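Bifunctional purine biosynthetic protein ADE5,7 (Cryptococcus neoformans var. grubii serotype A, PDB 7LVO) catalyses the second and fifth steps of de novo purine biosynthesis, its N-terminal half, the part present here, being the ATP-dependent ligase that makes glycinamide ribonucleotide. Local coordinates at residues Glu49-Phe54 / Ala343-Leu348; Glu240-Ala245 / Asp338-Ala343; Val379-Ala384 / Arg461-Arg466. All blocks are in the same frame, centred on the assembly; numbering follows the deposited sequence.

Contact 1: Glu49-Phe54 / Ala343-Leu348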
ATOM      1  N   GLU A  49      -5.104  -6.801   4.269  1.00 26.38           N
ATOM      2  CA  GLU A  49      -5.551  -7.181   5.607  1.00 23.91           C
ATOM      3  C   GLU A  49      -5.515  -8.693   5.785  1.00 24.55           C
ATOM      4  O   GLU A  49      -4.995  -9.200   6.785  1.00 26.20           O
ATOM      5  CB  GLU A  49      -6.953  -6.640   5.864  1.00 28.83           C
ATOM      6  CG  GLU A  49      -6.990  -5.171   6.253  1.00 24.82           C
ATOM      7  CD  GLU A  49      -6.473  -4.264   5.166  1.00 25.03           C
ATOM      8  OE1 GLU A  49      -6.951  -4.356   4.014  1.00 22.56           O
ATOM      9  OE2 GLU A  49      -5.577  -3.461   5.447  1.00 28.80           O
ATOM     10  N   HIS A  50      -6.061  -9.439   4.815  1.00 23.04           N
ATOM     11  CA  HIS A  50      -6.034 -10.891   4.926  1.00 25.90           C
ATOM     12  C   HIS A  50      -4.602 -11.404   5.001  1.00 23.98           C
ATOM     13  O   HIS A  50      -4.287 -12.265   5.830  1.00 25.08           O
ATOM     14  CB  HIS A  50      -6.777 -11.518   3.748  1.00 27.22           C
ATOM     15  CG  HIS A  50      -7.025 -12.985   3.901  1.00 26.38           C
ATOM     16  ND1 HIS A  50      -7.606 -13.750   2.913  1.00 25.48           N
ATOM     17  CD2 HIS A  50      -6.767 -13.829   4.926  1.00 31.43           C
ATOM     18  CE1 HIS A  50      -7.695 -15.003   3.322  1.00 28.33           C
ATOM     19  NE2 HIS A  50      -7.194 -15.077   4.542  1.00 23.71           N
ATOM     20  N   ALA A  51      -3.721 -10.884   4.150  1.00 23.12           N
ATOM     21  CA  ALA A  51      -2.326 -11.313   4.178  1.00 23.29           C
ATOM     22  C   ALA A  51      -1.667 -10.963   5.513  1.00 19.67           C
ATOM     23  O   ALA A  51      -0.882 -11.753   6.054  1.00 24.12           O
ATOM     24  CB  ALA A  51      -1.567 -10.678   3.015  1.00 22.26           C
ATOM     25  N   LEU A  52      -1.958  -9.778   6.053  1.00 20.21           N
ATOM     26  CA  LEU A  52      -1.409  -9.420   7.361  1.00 24.44           C
ATOM     27  C   LEU A  52      -2.004 -10.291   8.465  1.00 28.97           C
ATOM     28  O   LEU A  52      -1.275 -10.816   9.317  1.00 21.13           O
ATOM     29  CB  LEU A  52      -1.654  -7.940   7.655  1.00 19.36           C
ATOM     30  CG  LEU A  52      -0.853  -6.960   6.818  1.00 20.09           C
ATOM     31  CD1 LEU A  52      -1.375  -5.534   6.998  1.00 37.26           C
ATOM     32  CD2 LEU A  52       0.636  -7.022   7.174  1.00 27.00           C
ATOM     33  N   ALA A  53      -3.330 -10.450   8.470  1.00 24.06           N
ATOM     34  CA  ALA A  53      -3.959 -11.355   9.425  1.00 22.75           C
ATOM     35  C   ALA A  53      -3.377 -12.752   9.311  1.00 25.12           C
ATOM     36  O   ALA A  53      -3.203 -13.444  10.325  1.00 28.57           O
ATOM     37  CB  ALA A  53      -5.476 -11.390   9.207  1.00 31.75           C
ATOM     38  N   PHE A  54      -3.069 -13.181   8.083  1.00 19.45           N
ATOM     39  CA  PHE A  54      -2.484 -14.495   7.870  1.00 20.40           C
ATOM     40  C   PHE A  54      -1.204 -14.664   8.675  1.00 24.23           C
ATOM     41  O   PHE A  54      -1.026 -15.668   9.373  1.00 34.41           O
ATOM     42  CB  PHE A  54      -2.233 -14.692   6.368  1.00 25.55           C
ATOM     43  CG  PHE A  54      -1.388 -15.889   6.035  1.00 23.91           C
ATOM     44  CD1 PHE A  54      -1.918 -17.171   6.094  1.00 27.26           C
ATOM     45  CD2 PHE A  54      -0.069 -15.728   5.641  1.00 24.00           C
ATOM     46  CE1 PHE A  54      -1.141 -18.275   5.776  1.00 27.61           C
ATOM     47  CE2 PHE A  54       0.714 -16.830   5.321  1.00 27.81           C
ATOM     48  CZ  PHE A  54       0.176 -18.102   5.389  1.00 32.83           C
ATOM     49  N   ALA A 343       2.349 -10.664  -1.618  1.00 21.22           N
ATOM     50  CA  ALA A 343       3.534 -11.406  -2.040  1.00 26.29           C
ATOM     51  C   ALA A 343       4.645 -11.338  -0.998  1.00 15.20           C
ATOM     52  O   ALA A 343       5.292 -12.350  -0.722  1.00 20.50           O
ATOM     53  CB  ALA A 343       4.035 -10.876  -3.382  1.00 20.92           C
ATOM     54  N   LEU A 344       4.858 -10.161  -0.400  1.00 21.51           N
ATOM     55  CA  LEU A 344       5.973  -9.987   0.529  1.00 21.26           C
ATOM     56  C   LEU A 344       5.772 -10.798   1.805  1.00 27.11           C
ATOM     57  O   LEU A 344       6.743 -11.308   2.380  1.00 19.94           O
ATOM     58  CB  LEU A 344       6.151  -8.515   0.861  1.00 17.12           C
ATOM     59  CG  LEU A 344       6.720  -7.629  -0.247  1.00 20.96           C
ATOM     60  CD1 LEU A 344       6.585  -6.145   0.097  1.00 21.66           C
ATOM     61  CD2 LEU A 344       8.167  -7.980  -0.522  1.00 28.65           C
ATOM     62  N   MET A 345       4.526 -10.914   2.271  1.00 20.80           N
ATOM     63  CA  MET A 345       4.258 -11.708   3.464  1.00 19.81           C
ATOM     64  C   MET A 345       4.732 -13.146   3.286  1.00 23.90           C
ATOM     65  O   MET A 345       5.077 -13.817   4.267  1.00 30.09           O
ATOM     66  CB  MET A 345       2.770 -11.688   3.795  1.00 18.56           C
ATOM     67  CG  MET A 345       2.244 -10.343   4.310  1.00 24.99           C
ATOM     68  SD  MET A 345       2.998  -9.820   5.862  1.00 25.81           S
ATOM     69  CE  MET A 345       4.254  -8.695   5.276  1.00 21.82           C
ATOM     70  N   LEU A 346       4.746 -13.640   2.049  1.00 25.65           N
ATOM     71  CA  LEU A 346       5.210 -14.997   1.780  1.00 32.39           C
ATOM     72  C   LEU A 346       6.727 -15.118   1.762  1.00 23.32           C
ATOM     73  O   LEU A 346       7.234 -16.236   1.640  1.00 35.36           O
ATOM     74  CB  LEU A 346       4.639 -15.489   0.454  1.00 23.63           C
ATOM     75  CG  LEU A 346       3.224 -16.045   0.496  1.00 30.40           C
ATOM     76  CD1 LEU A 346       2.287 -15.138   1.268  1.00 33.90           C
ATOM     77  CD2 LEU A 346       2.705 -16.278  -0.914  1.00 34.67           C
ATOM     78  N   LEU A 347       7.458 -14.011   1.879  1.00 30.48           N
ATOM     79  CA  LEU A 347       8.915 -14.043   1.923  1.00 25.83           C
ATOM     80  C   LEU A 347       9.468 -13.870   3.332  1.00 36.40           C
ATOM     81  O   LEU A 347      10.685 -13.956   3.519  1.00 38.68           O
ATOM     82  CB  LEU A 347       9.504 -12.965   1.008  1.00 25.37           C
ATOM     83  CG  LEU A 347       9.301 -13.166  -0.493  1.00 32.06           C
ATOM     84  CD1 LEU A 347       9.954 -12.027  -1.273  1.00 34.78           C
ATOM     85  CD2 LEU A 347       9.847 -14.501  -0.957  1.00 34.75           C
ATOM     86  N   LEU A 348       8.613 -13.624   4.323  1.00 35.63           N
ATOM     87  CA  LEU A 348       9.068 -13.590   5.707  1.00 31.14           C
ATOM     88  C   LEU A 348       9.447 -14.998   6.149  1.00 34.71           C
ATOM     89  O   LEU A 348       8.634 -15.918   6.059  1.00 35.91           O
ATOM     90  CB  LEU A 348       7.979 -13.019   6.605  1.00 36.54           C
ATOM     91  CG  LEU A 348       7.702 -11.518   6.488  1.00 34.43           C
ATOM     92  CD1 LEU A 348       6.444 -11.142   7.269  1.00 33.98           C
ATOM     93  CD2 LEU A 348       8.888 -10.717   6.980  1.00 33.39           C
TER
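Met345 carries this contact, laying its flexible chain against Ala51 and Leu52 of helix 47-56. Its first methylenes head for the helix: Met345 CG comes to 4.0 Å from Ala51 CB and slightly nearer still to Ala51 O, at 3.8 Å. The methyl of alanine is what lets the chain settle so close to the helix surface, and Ala51 CB itself is directed at the other segment. Beyond CG the methionine bends twice. The first bend (chi2 -62°) brings the sulfur over to Leu52, and Met345 SD stops 3.9 Å from Leu52 CD2. The second (chi3 98°) swings the terminal methyl back to its own segment, where Met345 CE rests 3.8 Å from Leu348 CD1.

Leu52 meets this sulfur from an unexpected start. Its CB leaves the helix away from the partner, yet the CD2 branch returns far enough to touch, and the two side chains lie askew, meeting at one methyl and the sulfur. An unbranched, easily bent methionine suits a place between a small alanine and a leucine whose root faces elsewhere. All three residues are buried, and the side chains meet by van der Waals contact alone, the one polar atom touched being Ala51 O.

Toward the less enclosed end, Phe54 and Leu346 approach without close packing, Leu346 CD1 staying 4.7 Å from Phe54 CE2. Phe410, in strand 407-411, completes this region: it touches Ala51 and Leu346 and meets the ring of Phe54 edge-to-face. Met255 also lies against Met345. Helix 47-56 follows strand 38-44, an inner strand of the parallel sheet, so the arrangement is a domain junction of the GAR synthetase fold, where the N domain packs on segment 343-348 of the ATP-grasp region.

Contact 2: Glu240-Ala245 / Asp338-Ala343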
ATOM      1  N   GLU A 240       9.138   1.065 -12.700  1.00 25.23           N
ATOM      2  CA  GLU A 240       8.840   1.415 -11.324  1.00 28.38           C
ATOM      3  C   GLU A 240       9.101   0.222 -10.414  1.00 27.02           C
ATOM      4  O   GLU A 240       8.953  -0.938 -10.817  1.00 25.65           O
ATOM      5  CB  GLU A 240       7.387   1.875 -11.177  1.00 31.86           C
ATOM      6  CG  GLU A 240       7.035   3.099 -12.007  1.00 34.19           C
ATOM      7  CD  GLU A 240       5.607   3.568 -11.783  1.00 35.78           C
ATOM      8  OE1 GLU A 240       5.048   3.298 -10.697  1.00 42.03           O
ATOM      9  OE2 GLU A 240       5.044   4.208 -12.691  1.00 46.83           O
ATOM     10  N   ILE A 241       9.503   0.523  -9.182  1.00 28.77           N
ATOM     11  CA  ILE A 241       9.692  -0.493  -8.154  1.00 32.76           C
ATOM     12  C   ILE A 241       9.092   0.022  -6.852  1.00 29.82           C
ATOM     13  O   ILE A 241       8.997   1.233  -6.623  1.00 28.70           O
ATOM     14  CB  ILE A 241      11.177  -0.867  -7.955  1.00 29.47           C
ATOM     15  CG1 ILE A 241      11.986   0.344  -7.489  1.00 33.03           C
ATOM     16  CG2 ILE A 241      11.757  -1.437  -9.244  1.00 31.55           C
ATOM     17  CD1 ILE A 241      13.416   0.010  -7.098  1.00 33.59           C
ATOM     18  N   SER A 242       8.671  -0.908  -6.002  1.00 27.20           N
ATOM     19  CA  SER A 242       8.139  -0.596  -4.683  1.00 26.83           C
ATOM     20  C   SER A 242       9.140  -1.051  -3.628  1.00 29.55           C
ATOM     21  O   SER A 242       9.598  -2.200  -3.656  1.00 27.41           O
ATOM     22  CB  SER A 242       6.788  -1.278  -4.463  1.00 28.82           C
ATOM     23  OG  SER A 242       5.818  -0.821  -5.397  1.00 34.24           O
ATOM     24  N   VAL A 243       9.470  -0.155  -2.698  1.00 26.41           N
ATOM     25  CA  VAL A 243      10.370  -0.458  -1.590  1.00 22.22           C
ATOM     26  C   VAL A 243       9.601  -0.219  -0.296  1.00 20.11           C
ATOM     27  O   VAL A 243       9.350   0.930   0.077  1.00 24.09           O
ATOM     28  CB  VAL A 243      11.646   0.394  -1.636  1.00 27.17           C
ATOM     29  CG1 VAL A 243      12.549   0.051  -0.462  1.00 29.90           C
ATOM     30  CG2 VAL A 243      12.375   0.194  -2.959  1.00 34.75           C
ATOM     31  N   LEU A 244       9.218  -1.298   0.374  1.00 24.07           N
ATOM     32  CA  LEU A 244       8.553  -1.238   1.666  1.00 26.38           C
ATOM     33  C   LEU A 244       9.577  -1.426   2.777  1.00 24.47           C
ATOM     34  O   LEU A 244      10.434  -2.312   2.699  1.00 20.12           O
ATOM     35  CB  LEU A 244       7.467  -2.311   1.772  1.00 20.21           C
ATOM     36  CG  LEU A 244       6.226  -2.089   0.909  1.00 26.39           C
ATOM     37  CD1 LEU A 244       6.530  -2.328  -0.562  1.00 27.98           C
ATOM     38  CD2 LEU A 244       5.095  -2.995   1.394  1.00 34.35           C
ATOM     39  N   ALA A 245       9.472  -0.602   3.818  1.00 22.80           N
ATOM     40  CA  ALA A 245      10.437  -0.614   4.911  1.00 20.33           C
ATOM     41  C   ALA A 245       9.737  -0.326   6.230  1.00 24.27           C
ATOM     42  O   ALA A 245       8.940   0.609   6.322  1.00 25.00           O
ATOM     43  CB  ALA A 245      11.545   0.421   4.668  1.00 23.44           C
ATOM     44  N   ASP A 338      -0.876  -2.784  -1.632  1.00 21.38           N
ATOM     45  CA  ASP A 338      -1.743  -3.842  -2.137  1.00 25.35           C
ATOM     46  C   ASP A 338      -1.619  -3.844  -3.655  1.00 29.12           C
ATOM     47  O   ASP A 338      -1.871  -2.801  -4.293  1.00 35.90           O
ATOM     48  CB  ASP A 338      -3.188  -3.612  -1.695  1.00 26.33           C
ATOM     49  CG  ASP A 338      -4.073  -4.819  -1.937  1.00 23.66           C
ATOM     50  OD1 ASP A 338      -4.046  -5.365  -3.045  1.00 30.41           O
ATOM     51  OD2 ASP A 338      -4.779  -5.233  -0.992  1.00 24.75           O
ATOM     52  N   PRO A 339      -1.259  -4.974  -4.286  1.00 28.14           N
ATOM     53  CA  PRO A 339      -1.039  -6.307  -3.716  1.00 27.26           C
ATOM     54  C   PRO A 339       0.410  -6.658  -3.373  1.00 24.70           C
ATOM     55  O   PRO A 339       0.735  -7.838  -3.321  1.00 20.99           O
ATOM     56  CB  PRO A 339      -1.544  -7.228  -4.835  1.00 24.75           C
ATOM     57  CG  PRO A 339      -1.111  -6.488  -6.085  1.00 31.66           C
ATOM     58  CD  PRO A 339      -1.222  -5.003  -5.763  1.00 34.39           C
ATOM     59  N   GLU A 340       1.254  -5.658  -3.116  1.00 22.33           N
ATOM     60  CA  GLU A 340       2.644  -5.953  -2.766  1.00 24.44           C
ATOM     61  C   GLU A 340       2.725  -6.760  -1.474  1.00 26.66           C
ATOM     62  O   GLU A 340       3.584  -7.638  -1.330  1.00 22.76           O
ATOM     63  CB  GLU A 340       3.445  -4.654  -2.624  1.00 25.58           C
ATOM     64  CG  GLU A 340       3.769  -3.957  -3.925  1.00 31.24           C
ATOM     65  CD  GLU A 340       2.767  -2.886  -4.282  1.00 23.46           C
ATOM     66  OE1 GLU A 340       1.699  -2.832  -3.637  1.00 30.57           O
ATOM     67  OE2 GLU A 340       3.048  -2.099  -5.202  1.00 29.44           O
ATOM     68  N   THR A 341       1.843  -6.468  -0.515  1.00 27.95           N
ATOM     69  CA  THR A 341       1.895  -7.153   0.772  1.00 27.54           C
ATOM     70  C   THR A 341       1.606  -8.637   0.622  1.00 25.81           C
ATOM     71  O   THR A 341       2.271  -9.473   1.251  1.00 20.60           O
ATOM     72  CB  THR A 341       0.905  -6.513   1.744  1.00 25.72           C
ATOM     73  OG1 THR A 341       1.260  -5.143   1.952  1.00 21.63           O
ATOM     74  CG2 THR A 341       0.900  -7.240   3.084  1.00 23.96           C
ATOM     75  N   GLN A 342       0.621  -8.989  -0.213  1.00 18.95           N
ATOM     76  CA  GLN A 342       0.266 -10.399  -0.369  1.00 20.11           C
ATOM     77  C   GLN A 342       1.456 -11.238  -0.813  1.00 26.61           C
ATOM     78  O   GLN A 342       1.574 -12.407  -0.427  1.00 20.53           O
ATOM     79  CB  GLN A 342      -0.875 -10.550  -1.373  1.00 15.41           C
ATOM     80  CG  GLN A 342      -2.212  -9.967  -0.898  1.00 22.46           C
ATOM     81  CD  GLN A 342      -2.400  -8.510  -1.287  1.00 26.35           C
ATOM     82  OE1 GLN A 342      -1.576  -7.647  -0.964  1.00 24.75           O
ATOM     83  NE2 GLN A 342      -3.492  -8.230  -1.990  1.00 21.54           N
ATOM     84  N   ALA A 343       2.349 -10.664  -1.618  1.00 21.22           N
ATOM     85  CA  ALA A 343       3.534 -11.406  -2.040  1.00 26.29           C
ATOM     86  C   ALA A 343       4.645 -11.338  -0.998  1.00 15.20           C
ATOM     87  O   ALA A 343       5.292 -12.350  -0.722  1.00 20.50           O
ATOM     88  CB  ALA A 343       4.035 -10.876  -3.382  1.00 20.92           C
TER
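Glu340, in segment 338-343, reaches to the face of strand 240-248, part of an antiparallel sheet in the ATP-grasp fold. Its CB lies 4.4 Å from Leu244 CD1, a loose apolar touch. With CG beside the backbone N (chi1 -73°), the chain heads for the strand, and CG passes 4.1 Å from Ser242 CB. There the chain bends (chi2 95°), which brings the carboxylate to the serine: CD is 3.8 Å from Ser242 OG, and OE2 ends 3.1 Å from that same hydroxyl. This last pair may be a hydrogen bond, but the serine proton has another acceptor within reach. Serine is small enough to let the carboxylate lie close, and Leu244, two residues on, supplies the greasy flank. Phe317 of strand 315-323 packs on Ser242, Leu244 and Glu340 alike. Ser242 falls in the predicted ATP-binding region, and the Glu340 side chain is about 7 Å from that of Asn333, a predicted magnesium ligand, so the contact probably borders the nucleotide site. Thr341 turns its hydroxyl to Gly337 O. Asp338 precedes Pro339 through a cis peptide; its OD1 receives Gln342 NE2 at 3.1 Å, nearly straight at 175°, from above the carboxylate plane.

Contact 3: Val379-Ala384 / Arg461-Arg466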
ATOM      1  N   VAL A 379       5.030 -14.095  -5.671  1.00 22.78           N
ATOM      2  CA  VAL A 379       4.199 -13.482  -6.696  1.00 21.99           C
ATOM      3  C   VAL A 379       2.757 -13.443  -6.210  1.00 21.14           C
ATOM      4  O   VAL A 379       2.297 -14.342  -5.506  1.00 22.48           O
ATOM      5  CB  VAL A 379       4.280 -14.249  -8.036  1.00 28.94           C
ATOM      6  CG1 VAL A 379       3.425 -13.564  -9.092  1.00 34.34           C
ATOM      7  CG2 VAL A 379       5.724 -14.379  -8.498  1.00 32.74           C
ATOM      8  N   SER A 380       2.043 -12.387  -6.598  1.00 22.18           N
ATOM      9  CA  SER A 380       0.620 -12.247  -6.321  1.00 26.90           C
ATOM     10  C   SER A 380      -0.084 -11.873  -7.614  1.00 22.83           C
ATOM     11  O   SER A 380       0.340 -10.940  -8.300  1.00 24.56           O
ATOM     12  CB  SER A 380       0.353 -11.188  -5.247  1.00 23.73           C
ATOM     13  OG  SER A 380       0.804  -9.905  -5.650  1.00 28.07           O
ATOM     14  N   VAL A 381      -1.155 -12.591  -7.941  1.00 24.19           N
ATOM     15  CA  VAL A 381      -1.908 -12.371  -9.174  1.00 18.68           C
ATOM     16  C   VAL A 381      -3.357 -12.092  -8.797  1.00 20.78           C
ATOM     17  O   VAL A 381      -4.006 -12.918  -8.144  1.00 17.87           O
ATOM     18  CB  VAL A 381      -1.815 -13.571 -10.123  1.00 24.73           C
ATOM     19  CG1 VAL A 381      -2.674 -13.319 -11.364  1.00 27.52           C
ATOM     20  CG2 VAL A 381      -0.367 -13.831 -10.522  1.00 24.91           C
ATOM     21  N   VAL A 382      -3.864 -10.938  -9.219  1.00 21.76           N
ATOM     22  CA  VAL A 382      -5.172 -10.452  -8.804  1.00 20.14           C
ATOM     23  C   VAL A 382      -6.237 -10.955  -9.769  1.00 27.52           C
ATOM     24  O   VAL A 382      -6.058 -10.929 -10.993  1.00 24.54           O
ATOM     25  CB  VAL A 382      -5.181  -8.911  -8.724  1.00 25.45           C
ATOM     26  CG1 VAL A 382      -6.600  -8.398  -8.499  1.00 27.01           C
ATOM     27  CG2 VAL A 382      -4.255  -8.422  -7.615  1.00 24.52           C
ATOM     28  N   LEU A 383      -7.350 -11.415  -9.208  1.00 25.28           N
ATOM     29  CA  LEU A 383      -8.566 -11.701  -9.956  1.00 28.33           C
ATOM     30  C   LEU A 383      -9.565 -10.582  -9.686  1.00 33.38           C
ATOM     31  O   LEU A 383      -9.900 -10.313  -8.527  1.00 26.03           O
ATOM     32  CB  LEU A 383      -9.144 -13.053  -9.559  1.00 28.95           C
ATOM     33  CG  LEU A 383      -8.833 -14.222 -10.496  1.00 35.64           C
ATOM     34  CD1 LEU A 383      -7.341 -14.434 -10.648  1.00 26.74           C
ATOM     35  CD2 LEU A 383      -9.501 -15.496  -9.986  1.00 34.64           C
ATOM     36  N   ALA A 384     -10.026  -9.927 -10.748  1.00 22.61           N
ATOM     37  CA  ALA A 384     -10.898  -8.769 -10.632  1.00 26.48           C
ATOM     38  C   ALA A 384     -12.270  -9.072 -11.231  1.00 25.94           C
ATOM     39  O   ALA A 384     -12.475 -10.089 -11.894  1.00 26.00           O
ATOM     40  CB  ALA A 384     -10.275  -7.546 -11.316  1.00 28.32           C
ATOM     41  N   ARG A 461      -2.461 -12.598 -17.460  1.00 30.54           N
ATOM     42  CA  ARG A 461      -1.676 -13.822 -17.521  1.00 31.06           C
ATOM     43  C   ARG A 461      -0.176 -13.567 -17.572  1.00 27.33           C
ATOM     44  O   ARG A 461       0.602 -14.527 -17.529  1.00 34.28           O
ATOM     45  CB  ARG A 461      -2.093 -14.648 -18.740  1.00 42.21           C
ATOM     46  CG  ARG A 461      -3.561 -15.052 -18.746  1.00 36.43           C
ATOM     47  CD  ARG A 461      -3.927 -15.741 -20.055  1.00 34.10           C
ATOM     48  NE  ARG A 461      -3.771 -14.849 -21.198  1.00 44.87           N
ATOM     49  CZ  ARG A 461      -3.910 -15.221 -22.464  1.00 59.07           C
ATOM     50  NH1 ARG A 461      -4.206 -16.470 -22.789  1.00 53.05           N
ATOM     51  NH2 ARG A 461      -3.746 -14.317 -23.426  1.00 54.77           N
ATOM     52  N   ASP A 462       0.250 -12.306 -17.654  1.00 30.68           N
ATOM     53  CA  ASP A 462       1.655 -11.968 -17.855  1.00 34.85           C
ATOM     54  C   ASP A 462       2.276 -11.304 -16.628  1.00 35.36           C
ATOM     55  O   ASP A 462       3.233 -10.537 -16.752  1.00 30.80           O
ATOM     56  CB  ASP A 462       1.806 -11.055 -19.073  1.00 36.07           C
ATOM     57  CG  ASP A 462       1.095  -9.727 -18.892  1.00 37.65           C
ATOM     58  OD1 ASP A 462       0.121  -9.677 -18.104  1.00 35.25           O
ATOM     59  OD2 ASP A 462       1.507  -8.738 -19.529  1.00 33.08           O
ATOM     60  N   ILE A 463       1.744 -11.585 -15.437  1.00 30.13           N
ATOM     61  CA  ILE A 463       2.337 -11.036 -14.224  1.00 29.53           C
ATOM     62  C   ILE A 463       3.777 -11.515 -14.110  1.00 22.57           C
ATOM     63  O   ILE A 463       4.055 -12.719 -14.181  1.00 25.80           O
ATOM     64  CB  ILE A 463       1.514 -11.436 -12.992  1.00 30.43           C
ATOM     65  CG1 ILE A 463       0.104 -10.866 -13.093  1.00 26.14           C
ATOM     66  CG2 ILE A 463       2.209 -10.958 -11.714  1.00 35.36           C
ATOM     67  CD1 ILE A 463       0.025  -9.350 -13.103  1.00 26.55           C
ATOM     68  N   ALA A 464       4.698 -10.566 -13.941  1.00 24.28           N
ATOM     69  CA  ALA A 464       6.128 -10.825 -13.829  1.00 28.14           C
ATOM     70  C   ALA A 464       6.745 -11.310 -15.139  1.00 46.59           C
ATOM     71  O   ALA A 464       7.855 -11.860 -15.138  1.00 42.43           O
ATOM     72  CB  ALA A 464       6.428 -11.834 -12.717  1.00 28.34           C
ATOM     73  N   TYR A 465       6.052 -11.110 -16.263  1.00 57.90           N
ATOM     74  CA  TYR A 465       6.572 -11.579 -17.543  1.00 65.57           C
ATOM     75  C   TYR A 465       7.834 -10.820 -17.937  1.00 64.85           C
ATOM     76  O   TYR A 465       8.788 -11.417 -18.446  1.00 57.59           O
ATOM     77  CB  TYR A 465       5.500 -11.442 -18.629  1.00 48.29           C
ATOM     78  CG  TYR A 465       5.550 -10.129 -19.385  1.00 48.29           C
ATOM     79  CD1 TYR A 465       4.959  -8.981 -18.867  1.00 48.29           C
ATOM     80  CD2 TYR A 465       6.194 -10.040 -20.615  1.00 48.29           C
ATOM     81  CE1 TYR A 465       5.003  -7.781 -19.564  1.00 48.29           C
ATOM     82  CE2 TYR A 465       6.246  -8.847 -21.312  1.00 48.29           C
ATOM     83  CZ  TYR A 465       5.651  -7.722 -20.784  1.00 48.29           C
ATOM     84  OH  TYR A 465       5.702  -6.533 -21.483  1.00 48.29           O
ATOM     85  N   ARG A 466       7.861  -9.509 -17.700  1.00 57.44           N
ATOM     86  CA  ARG A 466       8.984  -8.678 -18.109  1.00 59.86           C
ATOM     87  C   ARG A 466      10.232  -8.915 -17.271  1.00 67.98           C
ATOM     88  O   ARG A 466      11.293  -8.376 -17.604  1.00 68.85           O
ATOM     89  CB  ARG A 466       8.578  -7.205 -18.047  1.00 47.17           C
ATOM     90  CG  ARG A 466       7.849  -6.831 -16.775  1.00 47.17           C
ATOM     91  CD  ARG A 466       7.169  -5.474 -16.910  1.00 47.17           C
ATOM     92  NE  ARG A 466       6.481  -5.099 -15.679  1.00 47.17           N
ATOM     93  CZ  ARG A 466       7.041  -4.410 -14.696  1.00 47.17           C
ATOM     94  NH1 ARG A 466       8.293  -3.988 -14.780  1.00 47.17           N
ATOM     95  NH2 ARG A 466       6.329  -4.139 -13.605  1.00 47.17           N
TER
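Ile463, at the second position of a type II beta turn from Asp462 to Tyr465, packs its side chain on strand 377-384 of an antiparallel sheet that combines C-domain strands with strands 259-263 and 277-280. The close part of the contact gathers round this one side chain. Its CG2 lies 3.9 Å from Val379 CG1 and the same distance from Ser380 O, while Ile463 CB is 3.9 Å from Val381 CG2. The ethyl arm touches Val381 through CG1 alone, Ile463 CG1 lying 4.0 Å from Val381 CG2. Three beta-branched residues suit the place: each presents two arms at CB, and Ile463 and the valines lie side by side, pointing contrary ways. Val379 also packs on helix 438-449, and that helix's Tyr446 OH bonds to Ile463 N.

Away from the isoleucine the contact soon thins. Ala464, which takes the left-handed backbone shape needed at the third position of this turn (phi 69°), brings its CB no nearer than 5.0 Å to the strand. Arg461 and Tyr465 are exposed; Arg461 makes a salt bridge to Glu266, and Asp462 OD2 accepts from Gly267 N. The turn itself is closed by Tyr465 N bonding to Asp462 O at 2.9 Å.

In the fold
From the N terminus, contact 1 opens on helix 47-56, just after strand 38-44, but closes only when the chain reaches 343-348, after 288 intervening residues. Inside that long loop sits contact 2, opened by strand 240-248 and closed at 338-343; the two share Ala343 and both use helix 340-344. Their partners also meet directly, Leu344 CD1 lying 3.7 Å from Leu244 CD2. Contact 3 opens later and closes near the C terminus, in series with the others. It is still physically joined to them: Pro339 O and Ser380 OG probably hydrogen-bond at 3.1 Å, and Ala343 packs against strand 377-384. The short helix thus lies where N, ATP-grasp and C domains converge.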